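Local coordinates for Ig domain protein, group 2 domain protein (Shewanella frigidimarina, PDB 6BG8), which adsorbs the bacterium onto ice and inhibits growth of ice crystals, the part described here being its C-terminal DUF3494 ice-binding domain, at residues I182-T196 / G200-A214. Sequence-based numbering, arbitrary orientation.
With PO4 (phosphate ion), chain H.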
# COMPACT_ATOMS: atom_id res chain seq x y z
N ILE A 182 3.27 -7.39 -6.36
CA ILE A 182 1.81 -7.47 -6.35
C ILE A 182 1.26 -6.07 -6.14
O ILE A 182 1.75 -5.31 -5.30
CB ILE A 182 1.32 -8.41 -5.24
CG1 ILE A 182 1.93 -9.80 -5.43
CG2 ILE A 182 -0.20 -8.48 -5.24
CD1 ILE A 182 1.91 -10.61 -4.15
N TYR A 183 0.21 -5.73 -6.90
CA TYR A 183 -0.35 -4.38 -6.90
C TYR A 183 -1.87 -4.45 -6.84
O TYR A 183 -2.49 -5.21 -7.58
CB TYR A 183 0.08 -3.62 -8.16
CG TYR A 183 1.58 -3.46 -8.25
CD1 TYR A 183 2.36 -4.43 -8.84
CD2 TYR A 183 2.20 -2.33 -7.73
CE1 TYR A 183 3.74 -4.30 -8.91
CE2 TYR A 183 3.57 -2.18 -7.80
CZ TYR A 183 4.33 -3.17 -8.38
OH TYR A 183 5.70 -3.02 -8.45
N TRP A 184 -2.45 -3.66 -5.94
CA TRP A 184 -3.89 -3.59 -5.75
C TRP A 184 -4.31 -2.15 -5.99
O TRP A 184 -3.81 -1.24 -5.32
CB TRP A 184 -4.29 -4.01 -4.33
CG TRP A 184 -3.83 -5.37 -3.93
CD1 TRP A 184 -2.67 -5.70 -3.29
CD2 TRP A 184 -4.53 -6.60 -4.14
NE1 TRP A 184 -2.60 -7.06 -3.10
CE2 TRP A 184 -3.73 -7.63 -3.61
CE3 TRP A 184 -5.76 -6.93 -4.73
CZ2 TRP A 184 -4.12 -8.97 -3.65
CZ3 TRP A 184 -6.14 -8.27 -4.77
CH2 TRP A 184 -5.32 -9.26 -4.24
N ARG A 185 -5.25 -1.94 -6.90
CA ARG A 185 -5.73 -0.60 -7.24
C ARG A 185 -7.24 -0.59 -7.07
O ARG A 185 -7.94 -1.33 -7.77
CB ARG A 185 -5.36 -0.23 -8.68
CG ARG A 185 -5.55 1.24 -9.07
CD ARG A 185 -7.02 1.65 -9.28
NE ARG A 185 -7.73 0.87 -10.31
CZ ARG A 185 -8.87 1.27 -10.88
NH1 ARG A 185 -9.43 2.43 -10.53
NH2 ARG A 185 -9.45 0.50 -11.79
N THR A 186 -7.75 0.25 -6.17
CA THR A 186 -9.20 0.37 -6.00
C THR A 186 -9.62 1.80 -6.28
O THR A 186 -8.99 2.75 -5.79
CB THR A 186 -9.66 -0.05 -4.60
OG1 THR A 186 -9.02 0.76 -3.61
CG2 THR A 186 -9.33 -1.53 -4.34
N ALA A 187 -10.69 1.96 -7.07
CA ALA A 187 -11.31 3.28 -7.20
C ALA A 187 -12.08 3.64 -5.94
O ALA A 187 -12.31 4.83 -5.68
CB ALA A 187 -12.25 3.31 -8.41
N GLY A 188 -12.47 2.65 -5.15
CA GLY A 188 -13.02 2.83 -3.83
C GLY A 188 -11.97 2.60 -2.76
O GLY A 188 -10.78 2.88 -2.96
N LYS A 189 -12.40 2.10 -1.62
CA LYS A 189 -11.48 1.88 -0.52
C LYS A 189 -10.96 0.45 -0.51
O LYS A 189 -11.55 -0.45 -1.12
CB LYS A 189 -12.17 2.18 0.82
CG LYS A 189 -13.29 1.22 1.17
CD LYS A 189 -13.88 1.56 2.52
CE LYS A 189 -15.13 0.73 2.80
NZ LYS A 189 -15.85 1.18 4.05
N THR A 190 -9.85 0.25 0.20
CA THR A 190 -9.33 -1.07 0.48
C THR A 190 -9.40 -1.33 1.98
O THR A 190 -8.92 -0.51 2.79
CB THR A 190 -7.89 -1.22 -0.01
OG1 THR A 190 -7.86 -1.14 -1.45
CG2 THR A 190 -7.30 -2.57 0.42
N VAL A 191 -10.03 -2.43 2.36
CA VAL A 191 -10.24 -2.80 3.76
C VAL A 191 -9.63 -4.18 3.96
O VAL A 191 -9.99 -5.13 3.25
CB VAL A 191 -11.73 -2.79 4.13
CG1 VAL A 191 -11.93 -3.20 5.57
CG2 VAL A 191 -12.34 -1.42 3.87
N ILE A 192 -8.72 -4.30 4.91
CA ILE A 192 -7.98 -5.54 5.17
C ILE A 192 -8.48 -6.14 6.48
O ILE A 192 -8.49 -5.46 7.51
CB ILE A 192 -6.47 -5.26 5.19
CG1 ILE A 192 -6.04 -4.81 3.78
CG2 ILE A 192 -5.69 -6.48 5.64
CD1 ILE A 192 -4.64 -4.22 3.70
N GLY A 193 -8.90 -7.41 6.44
CA GLY A 193 -9.66 -7.98 7.54
C GLY A 193 -8.82 -8.30 8.76
O GLY A 193 -7.61 -8.48 8.69
N THR A 194 -9.50 -8.38 9.92
CA THR A 194 -8.83 -8.65 11.19
C THR A 194 -7.98 -9.90 11.10
O THR A 194 -8.40 -10.92 10.55
CB THR A 194 -9.84 -8.82 12.33
OG1 THR A 194 -10.66 -9.97 12.09
CG2 THR A 194 -10.72 -7.58 12.50
N ASN A 195 -6.76 -9.81 11.63
CA ASN A 195 -5.89 -10.96 11.83
C ASN A 195 -5.61 -11.73 10.54
O ASN A 195 -5.35 -12.93 10.57
CB ASN A 195 -6.47 -11.90 12.89
CG ASN A 195 -6.70 -11.19 14.19
OD1 ASN A 195 -5.77 -10.65 14.78
ND2 ASN A 195 -7.94 -11.16 14.62
N THR A 196 -5.65 -11.05 9.40
CA THR A 196 -5.27 -11.67 8.13
C THR A 196 -3.82 -11.37 7.80
O THR A 196 -3.18 -10.48 8.37
CB THR A 196 -6.17 -11.20 6.97
OG1 THR A 196 -6.03 -9.79 6.79
CG2 THR A 196 -7.63 -11.55 7.22
N GLY A 200 1.15 -7.07 -0.83
CA GLY A 200 1.03 -6.26 -2.03
C GLY A 200 1.04 -4.77 -1.75
O GLY A 200 0.93 -4.31 -0.61
N ASN A 201 1.15 -4.00 -2.83
CA ASN A 201 1.15 -2.54 -2.78
C ASN A 201 -0.27 -2.06 -3.04
O ASN A 201 -0.79 -2.20 -4.16
CB ASN A 201 2.12 -1.95 -3.79
CG ASN A 201 3.53 -2.47 -3.61
OD1 ASN A 201 4.27 -1.98 -2.75
ND2 ASN A 201 3.91 -3.48 -4.40
N VAL A 202 -0.89 -1.44 -2.04
CA VAL A 202 -2.28 -1.02 -2.14
C VAL A 202 -2.32 0.44 -2.58
O VAL A 202 -1.75 1.31 -1.91
CB VAL A 202 -3.00 -1.21 -0.80
CG1 VAL A 202 -4.44 -0.74 -0.89
CG2 VAL A 202 -2.94 -2.67 -0.36
N PHE A 203 -2.98 0.71 -3.70
CA PHE A 203 -3.25 2.07 -4.19
C PHE A 203 -4.76 2.28 -4.16
O PHE A 203 -5.46 2.02 -5.15
CB PHE A 203 -2.70 2.27 -5.60
CG PHE A 203 -1.20 2.27 -5.68
CD1 PHE A 203 -0.49 1.07 -5.62
CD2 PHE A 203 -0.50 3.46 -5.85
CE1 PHE A 203 0.89 1.06 -5.71
CE2 PHE A 203 0.88 3.46 -5.93
CZ PHE A 203 1.57 2.26 -5.86
N ALA A 204 -5.27 2.74 -3.02
CA ALA A 204 -6.69 3.03 -2.87
C ALA A 204 -6.94 4.49 -3.21
O ALA A 204 -6.24 5.37 -2.69
CB ALA A 204 -7.17 2.74 -1.45
N TRP A 205 -7.92 4.75 -4.08
CA TRP A 205 -8.20 6.14 -4.42
C TRP A 205 -8.67 6.92 -3.20
O TRP A 205 -8.27 8.07 -3.00
CB TRP A 205 -9.25 6.23 -5.53
CG TRP A 205 -9.57 7.65 -5.86
CD1 TRP A 205 -10.69 8.36 -5.49
CD2 TRP A 205 -8.75 8.57 -6.59
NE1 TRP A 205 -10.61 9.64 -5.97
CE2 TRP A 205 -9.43 9.80 -6.65
CE3 TRP A 205 -7.50 8.46 -7.21
CZ2 TRP A 205 -8.91 10.92 -7.30
CZ3 TRP A 205 -6.98 9.58 -7.87
CH2 TRP A 205 -7.69 10.78 -7.90
N SER A 206 -9.52 6.30 -2.38
CA SER A 206 -10.03 6.97 -1.19
C SER A 206 -9.17 6.67 0.03
O SER A 206 -8.23 7.41 0.32
CB SER A 206 -11.49 6.57 -0.93
OG SER A 206 -11.63 5.17 -1.01
N GLU A 207 -9.47 5.58 0.75
CA GLU A 207 -8.79 5.29 2.01
C GLU A 207 -8.45 3.81 2.11
O GLU A 207 -9.03 2.96 1.42
CB GLU A 207 -9.66 5.69 3.21
CG GLU A 207 -11.03 5.02 3.27
CD GLU A 207 -11.86 5.46 4.47
OE1 GLU A 207 -11.31 5.57 5.59
OE2 GLU A 207 -13.08 5.70 4.30
N VAL A 208 -7.50 3.50 3.00
CA VAL A 208 -7.15 2.13 3.35
C VAL A 208 -7.44 1.95 4.84
O VAL A 208 -6.96 2.73 5.67
CB VAL A 208 -5.67 1.82 3.06
CG1 VAL A 208 -5.36 0.36 3.39
CG2 VAL A 208 -5.31 2.15 1.61
N ASN A 209 -8.23 0.93 5.17
CA ASN A 209 -8.55 0.62 6.56
C ASN A 209 -8.04 -0.78 6.86
O ASN A 209 -8.60 -1.76 6.35
CB ASN A 209 -10.05 0.73 6.82
CG ASN A 209 -10.65 2.05 6.34
OD1 ASN A 209 -11.76 2.08 5.80
ND2 ASN A 209 -9.93 3.15 6.54
N VAL A 210 -6.99 -0.88 7.67
CA VAL A 210 -6.43 -2.17 8.07
C VAL A 210 -7.01 -2.52 9.44
O VAL A 210 -6.86 -1.75 10.40
CB VAL A 210 -4.90 -2.13 8.11
CG1 VAL A 210 -4.33 -3.55 8.23
CG2 VAL A 210 -4.35 -1.40 6.88
N ARG A 211 -7.68 -3.66 9.52
CA ARG A 211 -8.45 -3.98 10.71
C ARG A 211 -7.60 -4.76 11.71
O ARG A 211 -6.49 -5.21 11.40
CB ARG A 211 -9.74 -4.72 10.32
CG ARG A 211 -10.70 -3.79 9.57
CD ARG A 211 -11.81 -4.50 8.83
NE ARG A 211 -12.66 -5.31 9.70
CZ ARG A 211 -13.66 -4.82 10.43
NH1 ARG A 211 -13.91 -3.51 10.43
NH2 ARG A 211 -14.39 -5.64 11.17
N THR A 212 -8.12 -4.87 12.93
CA THR A 212 -7.40 -5.33 14.12
C THR A 212 -6.48 -6.51 13.83
O THR A 212 -6.93 -7.59 13.44
CB THR A 212 -8.43 -5.73 15.18
OG1 THR A 212 -9.49 -4.77 15.21
CG2 THR A 212 -7.78 -5.77 16.55
N GLY A 213 -5.17 -6.33 14.05
CA GLY A 213 -4.24 -7.44 14.07
C GLY A 213 -3.76 -7.95 12.73
O GLY A 213 -2.92 -8.85 12.70
N ALA A 214 -4.24 -7.40 11.62
CA ALA A 214 -3.77 -7.85 10.31
C ALA A 214 -2.28 -7.57 10.14
O ALA A 214 -1.73 -6.61 10.71
CB ALA A 214 -4.56 -7.19 9.19
P PO4 H . -13.34 -9.13 9.74
O1 PO4 H . -14.09 -9.71 8.57
O2 PO4 H . -14.33 -8.53 10.73
O3 PO4 H . -12.42 -8.01 9.29
O4 PO4 H . -12.56 -10.25 10.40
O HOH W 1 -13.92 0.41 6.32
O HOH W 2 -14.45 3.75 5.59
O HOH W 3 -3.21 -11.85 14.33
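Ile182 and Asn201 open a run of parallel pairing between two successive coils of the beta-helix that forms this DUF3494 ice-binding domain. Strand 182-186 lies on strand 201-204, the chain turns a corner, and strand 190-192 then lies on strand 208-210, 4.7 Å between axes and only 5° from parallel. The packed part is the interior, where inward side chains of strands 182-186 and 201-204 meet those of 190-192 and 208-210: Thr190 and Val202 touch tip to tip, OG1 to CG1 3.5 Å. Ile192 runs alongside Val210, and its CG2, anti to the backbone N (CG1 at chi1 -65°), touches Ala214 CB at 3.8 Å. Two inward hydroxyls are satisfied in series: Thr190 OG1 donates to Thr186 OG1 (3.1 Å), which donates to Gly188 O. On the other face of strands 182-186 and 201-204, Phe203 and Tyr183 both pack on Leu102 of helix 84-103, Tyr183 also on Ala5 and Pro6.

The outer side of strands 190-192 and 208-210 is looser and wet. Lys189 stretches out over Asn209, and one water joins its NZ to Asn209 OD1; a second, held only weakly by NZ, joins Asn209 OD1 to Glu207 OE2. Farther along, Arg211 crosses Val191, CD to CG1 3.5 Å, and turns its guanidinium edge to a phosphate, probably from the crystallisation liquor, which Thr194 and Ala166 N also hold. At the turns, Asn195 N donates to Thr212 O; Thr212, Gly213 and Ala214 probably form part of an ice-binding T-A/G-X-T/N motif, as in related proteins, and Thr212 OG1 bonds to Asp230.

Back at the other end, Asn201 ND2 lies 3.7 Å from Tyr183 CE2, over one face of the ring, while Arg219 holds OD1. Ile182 O is gripped twice, by Asn201 N at 2.9 Å and by Asn201 ND2 from the opposite face of the carbonyl plane.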